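Glutamine synthetase (Helicobacter pylori, PDB 5ZLI) belongs to the type I glutamine synthetase family, whose chains pair an N-terminal beta-grasp domain with a larger catalytic domain, here in an assembly of twelve subunits. Local coordinates at residues L77-F85 / S94-Y102; F31-I41 / I57-W67. All coordinates share one frame; numbering follows the deposited sequence.

Interaction 1. Residues L77-F85 / S94-Y102; sequences LTPDLVRYF and SVVVFCDVY
The ring of Phe85 lies over the side chain of Val96, its hydrogen-bonded partner on the neighbouring strand, and both side chains leave the same face of the sheet. Val96 CB sits 3.9 Å from the centroid of the Phe85 ring, a CH-pi contact over one face. With CG placed between its own backbone N and carbonyl carbon (chi1 61°), the Phe85 ring leans toward strand 94-103 and lies alongside the valine. Two backbone bonds close this pair: Val96 N gives to Phe85 O at 2.7 Å, and Phe85 N to Val96 O at 3.1 Å. At the other end, Thr78 and Asp100 form a second hydrogen-bonded pair, in which Thr78 N reaches Asp100 O at 2.6 Å. Between the two pairs segment 77-85 does not run straight. The contact illustrates how one long strand can hold a bent neighbour: strand 94-103 of the beta-grasp domain pairs antiparallel first with 84-87, as a hairpin, and then with 74-81, while the chain turns a corner at Val82 and Arg83, which an inverse gamma turn centred on Leu81 leads into. Just before the corner, Leu81 CD2 meets Val97 CG2 at 3.5 Å, the two side chains crossing obliquely; Leu81 also packs on Ile12 and Phe15 of helix 9-20. Phe98 lies by the corner on the face shared with Phe85, and Arg83 O approaches the edge of its ring in plane, 3.7 Å from Phe98 CE2. On the face carrying Leu77, Pro79 CB packs against Cys99 SG at 3.8 Å. Asp80 and Asp100 bring their carboxylates near each other on the Phe98 face; Lys119 bridges to both and Arg115 to Asp80, probably easing the repulsion between the two acids.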
loop_
_atom_site.group_PDB
_atom_site.type_symbol
_atom_site.label_atom_id
_atom_site.label_comp_id
_atom_site.label_asym_id
_atom_site.label_seq_id
_atom_site.Cartn_x
_atom_site.Cartn_y
_atom_site.Cartn_z
ATOM N N LEU B 77 -16.533 -5.236 -54.621
ATOM C CA LEU B 77 -15.181 -4.716 -54.708
ATOM C C LEU B 77 -14.561 -5.113 -56.033
ATOM O O LEU B 77 -14.645 -6.268 -56.450
ATOM C CB LEU B 77 -14.300 -5.199 -53.562
ATOM C CG LEU B 77 -14.812 -4.657 -52.238
ATOM C CD1 LEU B 77 -14.012 -5.202 -51.073
ATOM C CD2 LEU B 77 -14.791 -3.129 -52.260
ATOM N N THR B 78 -13.992 -4.139 -56.705
ATOM C CA THR B 78 -13.282 -4.406 -57.939
ATOM C C THR B 78 -11.795 -4.243 -57.697
ATOM O O THR B 78 -11.324 -3.108 -57.499
ATOM C CB THR B 78 -13.718 -3.491 -59.074
ATOM O OG1 THR B 78 -15.114 -3.188 -58.949
ATOM C CG2 THR B 78 -13.399 -4.203 -60.412
ATOM N N PRO B 79 -11.033 -5.329 -57.659
ATOM C CA PRO B 79 -9.598 -5.201 -57.412
ATOM C C PRO B 79 -8.904 -4.537 -58.592
ATOM O O PRO B 79 -9.243 -4.784 -59.750
ATOM C CB PRO B 79 -9.141 -6.653 -57.227
ATOM C CG PRO B 79 -10.408 -7.440 -56.955
ATOM C CD PRO B 79 -11.462 -6.739 -57.738
ATOM N N ASP B 80 -7.974 -3.632 -58.284
ATOM C CA ASP B 80 -7.056 -3.072 -59.275
ATOM C C ASP B 80 -5.680 -3.691 -59.023
ATOM O O ASP B 80 -5.122 -3.568 -57.926
ATOM C CB ASP B 80 -7.024 -1.540 -59.221
ATOM C CG ASP B 80 -6.319 -0.919 -60.434
ATOM O OD1 ASP B 80 -5.802 -1.673 -61.290
ATOM O OD2 ASP B 80 -6.319 0.325 -60.567
ATOM N N LEU B 81 -5.140 -4.373 -60.027
ATOM C CA LEU B 81 -3.905 -5.106 -59.802
ATOM C C LEU B 81 -2.704 -4.242 -60.163
ATOM O O LEU B 81 -1.863 -4.595 -60.983
ATOM C CB LEU B 81 -3.918 -6.417 -60.567
ATOM C CG LEU B 81 -4.984 -7.313 -59.938
ATOM C CD1 LEU B 81 -5.203 -8.621 -60.701
ATOM C CD2 LEU B 81 -4.630 -7.559 -58.493
ATOM N N VAL B 82 -2.635 -3.090 -59.491
ATOM C CA VAL B 82 -1.476 -2.212 -59.557
ATOM C C VAL B 82 -1.088 -1.859 -58.132
ATOM O O VAL B 82 -1.942 -1.731 -57.247
ATOM C CB VAL B 82 -1.720 -0.928 -60.380
ATOM C CG1 VAL B 82 -1.946 -1.272 -61.850
ATOM C CG2 VAL B 82 -2.882 -0.133 -59.797
ATOM N N ARG B 83 0.219 -1.703 -57.922
ATOM C CA ARG B 83 0.809 -1.291 -56.653
ATOM C C ARG B 83 0.429 -2.218 -55.503
ATOM O O ARG B 83 0.488 -1.817 -54.330
ATOM C CB ARG B 83 0.453 0.161 -56.324
ATOM C CG ARG B 83 1.110 1.114 -57.306
ATOM C CD ARG B 83 0.770 2.545 -57.012
ATOM N NE ARG B 83 -0.647 2.777 -57.247
ATOM C CZ ARG B 83 -1.189 2.904 -58.448
ATOM N NH1 ARG B 83 -0.442 2.810 -59.552
ATOM N NH2 ARG B 83 -2.492 3.112 -58.538
ATOM N N TYR B 84 0.041 -3.456 -55.809
ATOM C CA TYR B 84 -0.139 -4.430 -54.748
ATOM C C TYR B 84 1.202 -4.681 -54.056
ATOM O O TYR B 84 2.260 -4.242 -54.514
ATOM C CB TYR B 84 -0.773 -5.730 -55.274
ATOM C CG TYR B 84 -0.106 -6.412 -56.449
ATOM C CD1 TYR B 84 1.060 -7.134 -56.286
ATOM C CD2 TYR B 84 -0.690 -6.397 -57.711
ATOM C CE1 TYR B 84 1.661 -7.785 -57.344
ATOM C CE2 TYR B 84 -0.091 -7.051 -58.798
ATOM C CZ TYR B 84 1.089 -7.746 -58.596
ATOM O OH TYR B 84 1.717 -8.412 -59.613
ATOM N N PHE B 85 1.144 -5.290 -52.881
ATOM C CA PHE B 85 2.374 -5.497 -52.150
ATOM C C PHE B 85 2.149 -6.539 -51.083
ATOM O O PHE B 85 1.041 -6.682 -50.568
ATOM C CB PHE B 85 2.839 -4.197 -51.524
ATOM C CG PHE B 85 1.870 -3.620 -50.554
ATOM C CD1 PHE B 85 0.732 -2.944 -50.996
ATOM C CD2 PHE B 85 2.117 -3.686 -49.186
ATOM C CE1 PHE B 85 -0.185 -2.370 -50.079
ATOM C CE2 PHE B 85 1.238 -3.108 -48.275
ATOM C CZ PHE B 85 0.076 -2.456 -48.727
ATOM N N SER B 94 0.579 -12.277 -46.622
ATOM C CA SER B 94 -0.605 -11.665 -47.199
ATOM C C SER B 94 -0.162 -10.658 -48.233
ATOM O O SER B 94 0.807 -9.926 -48.011
ATOM C CB SER B 94 -1.446 -10.916 -46.148
ATOM O OG SER B 94 -1.622 -11.668 -44.955
ATOM N N VAL B 95 -0.878 -10.586 -49.346
ATOM C CA VAL B 95 -0.617 -9.547 -50.327
ATOM C C VAL B 95 -1.800 -8.601 -50.322
ATOM O O VAL B 95 -2.955 -9.027 -50.408
ATOM C CB VAL B 95 -0.326 -10.108 -51.730
ATOM C CG1 VAL B 95 -1.434 -11.025 -52.199
ATOM C CG2 VAL B 95 -0.089 -8.960 -52.695
ATOM N N VAL B 96 -1.521 -7.359 -50.251
ATOM C CA VAL B 96 -2.572 -6.365 -50.240
ATOM C C VAL B 96 -2.800 -5.922 -51.671
ATOM O O VAL B 96 -1.853 -5.791 -52.457
ATOM C CB VAL B 96 -2.209 -5.184 -49.321
ATOM C CG1 VAL B 96 -3.293 -4.128 -49.347
ATOM C CG2 VAL B 96 -1.988 -5.667 -47.891
ATOM N N VAL B 97 -4.065 -5.761 -52.032
ATOM C CA VAL B 97 -4.436 -5.342 -53.372
ATOM C C VAL B 97 -5.539 -4.307 -53.249
ATOM O O VAL B 97 -6.424 -4.435 -52.397
ATOM C CB VAL B 97 -4.862 -6.531 -54.246
ATOM C CG1 VAL B 97 -5.733 -7.432 -53.440
ATOM C CG2 VAL B 97 -5.552 -6.036 -55.536
ATOM N N PHE B 98 -5.410 -3.225 -54.016
ATOM C CA PHE B 98 -6.382 -2.144 -54.008
ATOM C C PHE B 98 -7.683 -2.546 -54.699
ATOM O O PHE B 98 -7.737 -3.497 -55.477
ATOM C CB PHE B 98 -5.811 -0.889 -54.672
ATOM C CG PHE B 98 -4.754 -0.185 -53.867
ATOM C CD1 PHE B 98 -5.119 0.799 -52.941
ATOM C CD2 PHE B 98 -3.397 -0.467 -54.047
ATOM C CE1 PHE B 98 -4.154 1.486 -52.209
ATOM C CE2 PHE B 98 -2.415 0.212 -53.304
ATOM C CZ PHE B 98 -2.801 1.186 -52.390
ATOM N N CYS B 99 -8.752 -1.822 -54.359
ATOM C CA CYS B 99 -10.067 -2.060 -54.936
ATOM C C CYS B 99 -10.860 -0.761 -55.045
ATOM O O CYS B 99 -10.620 0.206 -54.320
ATOM C CB CYS B 99 -10.844 -3.095 -54.115
ATOM S SG CYS B 99 -10.016 -4.708 -54.037
ATOM N N ASP B 100 -11.773 -0.734 -56.004
ATOM C CA ASP B 100 -12.855 0.240 -56.068
ATOM C C ASP B 100 -14.186 -0.460 -55.872
ATOM O O ASP B 100 -14.305 -1.673 -56.041
ATOM C CB ASP B 100 -12.860 1.014 -57.384
ATOM C CG ASP B 100 -11.605 1.859 -57.561
ATOM O OD1 ASP B 100 -11.420 2.792 -56.745
ATOM O OD2 ASP B 100 -10.809 1.595 -58.505
ATOM N N VAL B 101 -15.177 0.316 -55.490
ATOM C CA VAL B 101 -16.560 -0.144 -55.408
ATOM C C VAL B 101 -17.224 -0.041 -56.777
ATOM O O VAL B 101 -17.164 1.001 -57.437
ATOM C CB VAL B 101 -17.328 0.692 -54.374
ATOM C CG1 VAL B 101 -18.402 -0.123 -53.677
ATOM C CG2 VAL B 101 -16.346 1.216 -53.357
ATOM N N TYR B 102 -17.860 -1.120 -57.214
ATOM C CA TYR B 102 -18.676 -1.077 -58.421
ATOM C C TYR B 102 -20.138 -1.026 -58.015
ATOM O O TYR B 102 -20.609 -1.876 -57.250
ATOM C CB TYR B 102 -18.448 -2.275 -59.331
ATOM C CG TYR B 102 -19.257 -2.230 -60.626
ATOM C CD1 TYR B 102 -18.741 -1.633 -61.772
ATOM C CD2 TYR B 102 -20.519 -2.816 -60.718
ATOM C CE1 TYR B 102 -19.465 -1.605 -62.980
ATOM C CE2 TYR B 102 -21.255 -2.797 -61.922
ATOM C CZ TYR B 102 -20.716 -2.194 -63.046
ATOM O OH TYR B 102 -21.435 -2.182 -64.228
#

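Interaction 2. Residues F31-I41 / I57-W67; sequences FSDIKGTWNHI and IPFDASCFKGW
Asp33 CA and Phe64 CA stand 6.9 Å apart where the loop of the 31-41 hairpin faces the type II turn Phe64-Trp67, and the two segments meet through side chains. Phe31 is central: its edge is directed at the face of Phe64 in an offset edge-to-face pair, with centroids 5.8 Å apart and planes at 63°. Phe59 completes the aromatic cluster, its CE2 lying 3.9 Å from Phe31 CE2 with the rings oblique. Phe64 is also touched by Asp33, whose CB comes within 3.6 Å of Phe64 CD2, and by Asn39, whose amide stands nearly perpendicular to the ring at its edge. Asn39 OD1 also accepts from Met191 N of a neighbouring subunit. Ile34 slides past Trp67 in the opposite direction; with CG1 anti to its carbonyl carbon (chi1 -66°), its CD1 lies 3.6 Å from Trp67 CD1. The indole NE1 is satisfied by Lys112 O. Phe31 and Asn39 exchange backbone hydrogen bonds within the hairpin. Around this layer of the beta-grasp domain, strand 74-81 covers Phe31 and Phe59, while helix 448-466 packs on Ile34.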
loop_
_atom_site.group_PDB
_atom_site.type_symbol
_atom_site.label_atom_id
_atom_site.label_comp_id
_atom_site.label_asym_id
_atom_site.label_seq_id
_atom_site.Cartn_x
_atom_site.Cartn_y
_atom_site.Cartn_z
ATOM N N PHE B 31 -9.759 -1.029 -49.553
ATOM C CA PHE B 31 -10.593 -0.035 -50.201
ATOM C C PHE B 31 -10.867 1.073 -49.203
ATOM O O PHE B 31 -10.824 0.855 -47.994
ATOM C CB PHE B 31 -11.907 -0.631 -50.734
ATOM C CG PHE B 31 -12.804 -1.215 -49.669
ATOM C CD1 PHE B 31 -12.591 -2.500 -49.187
ATOM C CD2 PHE B 31 -13.876 -0.486 -49.157
ATOM C CE1 PHE B 31 -13.436 -3.051 -48.207
ATOM C CE2 PHE B 31 -14.734 -1.038 -48.160
ATOM C CZ PHE B 31 -14.517 -2.312 -47.693
ATOM N N SER B 32 -11.098 2.270 -49.717
ATOM C CA SER B 32 -11.216 3.464 -48.904
ATOM C C SER B 32 -12.654 3.947 -48.950
ATOM O O SER B 32 -13.183 4.215 -50.034
ATOM C CB SER B 32 -10.250 4.538 -49.407
ATOM O OG SER B 32 -8.987 3.949 -49.723
ATOM N N ASP B 33 -13.289 4.036 -47.784
ATOM C CA ASP B 33 -14.591 4.683 -47.686
ATOM C C ASP B 33 -14.405 6.186 -47.854
ATOM O O ASP B 33 -13.300 6.670 -48.102
ATOM C CB ASP B 33 -15.303 4.317 -46.371
ATOM C CG ASP B 33 -14.700 4.981 -45.106
ATOM O OD1 ASP B 33 -13.499 5.352 -45.044
ATOM O OD2 ASP B 33 -15.484 5.140 -44.142
ATOM N N ILE B 34 -15.506 6.938 -47.768
ATOM C CA ILE B 34 -15.442 8.383 -47.996
ATOM C C ILE B 34 -14.521 9.059 -46.986
ATOM O O ILE B 34 -13.714 9.917 -47.351
ATOM C CB ILE B 34 -16.854 8.994 -47.994
ATOM C CG1 ILE B 34 -17.640 8.474 -49.181
ATOM C CG2 ILE B 34 -16.815 10.546 -48.048
ATOM C CD1 ILE B 34 -19.084 8.894 -49.113
ATOM N N LYS B 35 -14.650 8.711 -45.697
ATOM C CA LYS B 35 -13.902 9.385 -44.621
ATOM C C LYS B 35 -12.387 9.285 -44.781
ATOM O O LYS B 35 -11.661 10.116 -44.220
ATOM C CB LYS B 35 -14.361 8.864 -43.247
ATOM C CG LYS B 35 -13.308 8.509 -42.136
ATOM C CD LYS B 35 -13.973 8.779 -40.752
ATOM C CE LYS B 35 -13.163 8.385 -39.526
ATOM N NZ LYS B 35 -13.422 6.919 -39.259
ATOM N N GLY B 36 -11.885 8.288 -45.507
ATOM C CA GLY B 36 -10.455 8.095 -45.615
ATOM C C GLY B 36 -9.964 6.859 -44.907
ATOM O O GLY B 36 -8.749 6.615 -44.862
ATOM N N THR B 37 -10.853 6.137 -44.258
ATOM C CA THR B 37 -10.429 4.931 -43.590
ATOM C C THR B 37 -10.103 3.858 -44.599
ATOM O O THR B 37 -10.896 3.574 -45.497
ATOM C CB THR B 37 -11.508 4.444 -42.649
ATOM O OG1 THR B 37 -11.706 5.429 -41.634
ATOM C CG2 THR B 37 -11.085 3.104 -42.038
ATOM N N TRP B 38 -8.961 3.234 -44.434
ATOM C CA TRP B 38 -8.627 2.106 -45.260
ATOM C C TRP B 38 -9.275 0.875 -44.627
ATOM O O TRP B 38 -9.121 0.625 -43.424
ATOM C CB TRP B 38 -7.110 1.988 -45.367
ATOM C CG TRP B 38 -6.627 1.523 -46.673
ATOM C CD1 TRP B 38 -7.340 1.395 -47.821
ATOM C CD2 TRP B 38 -5.300 1.114 -46.976
ATOM N NE1 TRP B 38 -6.537 0.909 -48.831
ATOM C CE2 TRP B 38 -5.276 0.742 -48.337
ATOM C CE3 TRP B 38 -4.127 1.025 -46.228
ATOM C CZ2 TRP B 38 -4.137 0.295 -48.959
ATOM C CZ3 TRP B 38 -3.002 0.581 -46.843
ATOM C CH2 TRP B 38 -3.007 0.219 -48.203
ATOM N N ASN B 39 -10.007 0.114 -45.435
ATOM C CA ASN B 39 -10.725 -1.060 -44.970
ATOM C C ASN B 39 -10.207 -2.284 -45.706
ATOM O O ASN B 39 -9.583 -2.162 -46.759
ATOM C CB ASN B 39 -12.235 -0.915 -45.162
ATOM C CG ASN B 39 -12.822 0.195 -44.332
ATOM O OD1 ASN B 39 -13.350 -0.056 -43.263
ATOM N ND2 ASN B 39 -12.746 1.433 -44.820
ATOM N N HIS B 40 -10.359 -3.463 -45.094
ATOM C CA HIS B 40 -9.872 -4.678 -45.743
ATOM C C HIS B 40 -10.780 -5.870 -45.465
ATOM O O HIS B 40 -11.584 -5.887 -44.525
ATOM C CB HIS B 40 -8.433 -5.020 -45.335
ATOM C CG HIS B 40 -8.292 -5.523 -43.932
ATOM N ND1 HIS B 40 -7.626 -6.689 -43.625
ATOM C CD2 HIS B 40 -8.740 -5.026 -42.757
ATOM C CE1 HIS B 40 -7.659 -6.885 -42.320
ATOM N NE2 HIS B 40 -8.332 -5.891 -41.770
ATOM N N ILE B 41 -10.609 -6.878 -46.309
ATOM C CA ILE B 41 -11.301 -8.156 -46.245
ATOM C C ILE B 41 -10.359 -9.182 -46.851
ATOM O O ILE B 41 -9.908 -9.036 -47.987
ATOM C CB ILE B 41 -12.661 -8.110 -46.968
ATOM C CG1 ILE B 41 -13.162 -9.520 -47.266
ATOM C CG2 ILE B 41 -12.584 -7.292 -48.194
ATOM C CD1 ILE B 41 -14.525 -9.559 -47.916
ATOM N N ILE B 57 -15.597 -8.755 -55.632
ATOM C CA ILE B 57 -15.787 -9.298 -54.301
ATOM C C ILE B 57 -17.025 -8.655 -53.689
ATOM O O ILE B 57 -17.123 -7.425 -53.649
ATOM C CB ILE B 57 -14.561 -9.085 -53.404
ATOM C CG1 ILE B 57 -13.471 -10.097 -53.758
ATOM C CG2 ILE B 57 -14.947 -9.210 -51.964
ATOM C CD1 ILE B 57 -12.688 -9.745 -54.971
ATOM N N PRO B 58 -18.013 -9.442 -53.259
ATOM C CA PRO B 58 -19.198 -8.852 -52.625
ATOM C C PRO B 58 -18.859 -8.346 -51.241
ATOM O O PRO B 58 -17.982 -8.887 -50.567
ATOM C CB PRO B 58 -20.176 -10.028 -52.526
ATOM C CG PRO B 58 -19.315 -11.301 -52.650
ATOM C CD PRO B 58 -17.929 -10.907 -53.064
ATOM N N PHE B 59 -19.576 -7.318 -50.802
ATOM C CA PHE B 59 -19.453 -6.878 -49.416
ATOM C C PHE B 59 -20.688 -6.073 -49.030
ATOM O O PHE B 59 -21.570 -5.817 -49.852
ATOM C CB PHE B 59 -18.175 -6.073 -49.176
ATOM C CG PHE B 59 -18.201 -4.692 -49.739
ATOM C CD1 PHE B 59 -18.154 -4.481 -51.097
ATOM C CD2 PHE B 59 -18.251 -3.593 -48.896
ATOM C CE1 PHE B 59 -18.166 -3.201 -51.607
ATOM C CE2 PHE B 59 -18.259 -2.308 -49.399
ATOM C CZ PHE B 59 -18.220 -2.120 -50.752
ATOM N N ASP B 60 -20.729 -5.650 -47.768
ATOM C CA ASP B 60 -21.889 -4.969 -47.186
ATOM C C ASP B 60 -21.642 -3.465 -47.141
ATOM O O ASP B 60 -21.042 -2.945 -46.207
ATOM C CB ASP B 60 -22.184 -5.545 -45.805
ATOM C CG ASP B 60 -23.290 -4.797 -45.075
ATOM O OD1 ASP B 60 -23.638 -5.251 -43.965
ATOM O OD2 ASP B 60 -23.835 -3.796 -45.605
ATOM N N ALA B 61 -22.108 -2.761 -48.161
ATOM C CA ALA B 61 -21.886 -1.318 -48.217
ATOM C C ALA B 61 -22.895 -0.498 -47.415
ATOM O O ALA B 61 -22.849 0.737 -47.481
ATOM C CB ALA B 61 -21.883 -0.847 -49.665
ATOM N N SER B 62 -23.751 -1.133 -46.613
ATOM C CA SER B 62 -24.644 -0.376 -45.749
ATOM C C SER B 62 -23.950 0.069 -44.462
ATOM O O SER B 62 -24.444 0.983 -43.788
ATOM C CB SER B 62 -25.861 -1.222 -45.416
ATOM O OG SER B 62 -25.507 -2.142 -44.398
ATOM N N CYS B 63 -22.787 -0.521 -44.145
ATOM C CA CYS B 63 -22.007 -0.236 -42.944
ATOM C C CYS B 63 -21.201 1.060 -43.026
ATOM O O CYS B 63 -20.556 1.416 -42.031
ATOM C CB CYS B 63 -21.005 -1.374 -42.697
ATOM S SG CYS B 63 -21.684 -3.025 -42.625
ATOM N N PHE B 64 -21.230 1.772 -44.157
ATOM C CA PHE B 64 -20.372 2.929 -44.383
ATOM C C PHE B 64 -21.270 4.137 -44.543
ATOM O O PHE B 64 -22.106 4.170 -45.457
ATOM C CB PHE B 64 -19.494 2.713 -45.618
ATOM C CG PHE B 64 -18.624 1.512 -45.502
ATOM C CD1 PHE B 64 -19.122 0.251 -45.797
ATOM C CD2 PHE B 64 -17.337 1.627 -45.036
ATOM C CE1 PHE B 64 -18.344 -0.868 -45.647
ATOM C CE2 PHE B 64 -16.544 0.507 -44.895
ATOM C CZ PHE B 64 -17.049 -0.742 -45.202
ATOM N N LYS B 65 -21.139 5.099 -43.630
ATOM C CA LYS B 65 -22.042 6.234 -43.677
ATOM C C LYS B 65 -21.680 7.102 -44.867
ATOM O O LYS B 65 -20.503 7.338 -45.156
ATOM C CB LYS B 65 -22.056 7.010 -42.353
ATOM C CG LYS B 65 -23.386 7.808 -42.169
ATOM C CD LYS B 65 -23.275 8.926 -41.118
ATOM C CE LYS B 65 -24.506 9.860 -41.069
ATOM N NZ LYS B 65 -24.696 10.694 -42.314
ATOM N N GLY B 66 -22.713 7.557 -45.568
ATOM C CA GLY B 66 -22.575 8.185 -46.858
ATOM C C GLY B 66 -22.733 7.248 -48.038
ATOM O O GLY B 66 -22.972 7.736 -49.154
ATOM N N TRP B 67 -22.729 5.934 -47.810
ATOM C CA TRP B 67 -22.808 4.929 -48.876
ATOM C C TRP B 67 -24.182 4.333 -48.942
ATOM O O TRP B 67 -25.178 5.153 -49.076
ATOM C CB TRP B 67 -21.695 3.893 -48.660
ATOM C CG TRP B 67 -20.390 4.297 -49.204
ATOM C CD1 TRP B 67 -20.073 5.502 -49.738
ATOM C CD2 TRP B 67 -19.251 3.456 -49.406
ATOM N NE1 TRP B 67 -18.782 5.494 -50.199
ATOM C CE2 TRP B 67 -18.254 4.245 -50.011
ATOM C CE3 TRP B 67 -18.969 2.122 -49.113
ATOM C CZ2 TRP B 67 -16.994 3.745 -50.332
ATOM C CZ3 TRP B 67 -17.713 1.626 -49.423
ATOM C CH2 TRP B 67 -16.741 2.439 -50.026
#

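In the fold
Along the chain the two contacts follow in series, interaction 2 first, and their centres lie about 14 Å apart within the beta-grasp domain. Both involve strands of one mixed sheet, in which strand 94-103 pairs in parallel with 26-32 and antiparallel with 74-81, whose other neighbour is 57-60. The two contacts touch directly: Leu77 N lies 2.5 Å from Ile57 O, a probable hydrogen bond, and Leu77 and Val101 pack on Phe59. Elsewhere Phe98 meets Trp38, from the 31-41 hairpin. Interaction 1 joins three strands of the sheet by backbone pairing, whereas interaction 2 joins its parts through side chains and borders a neighbouring subunit of the twelve-chain assembly.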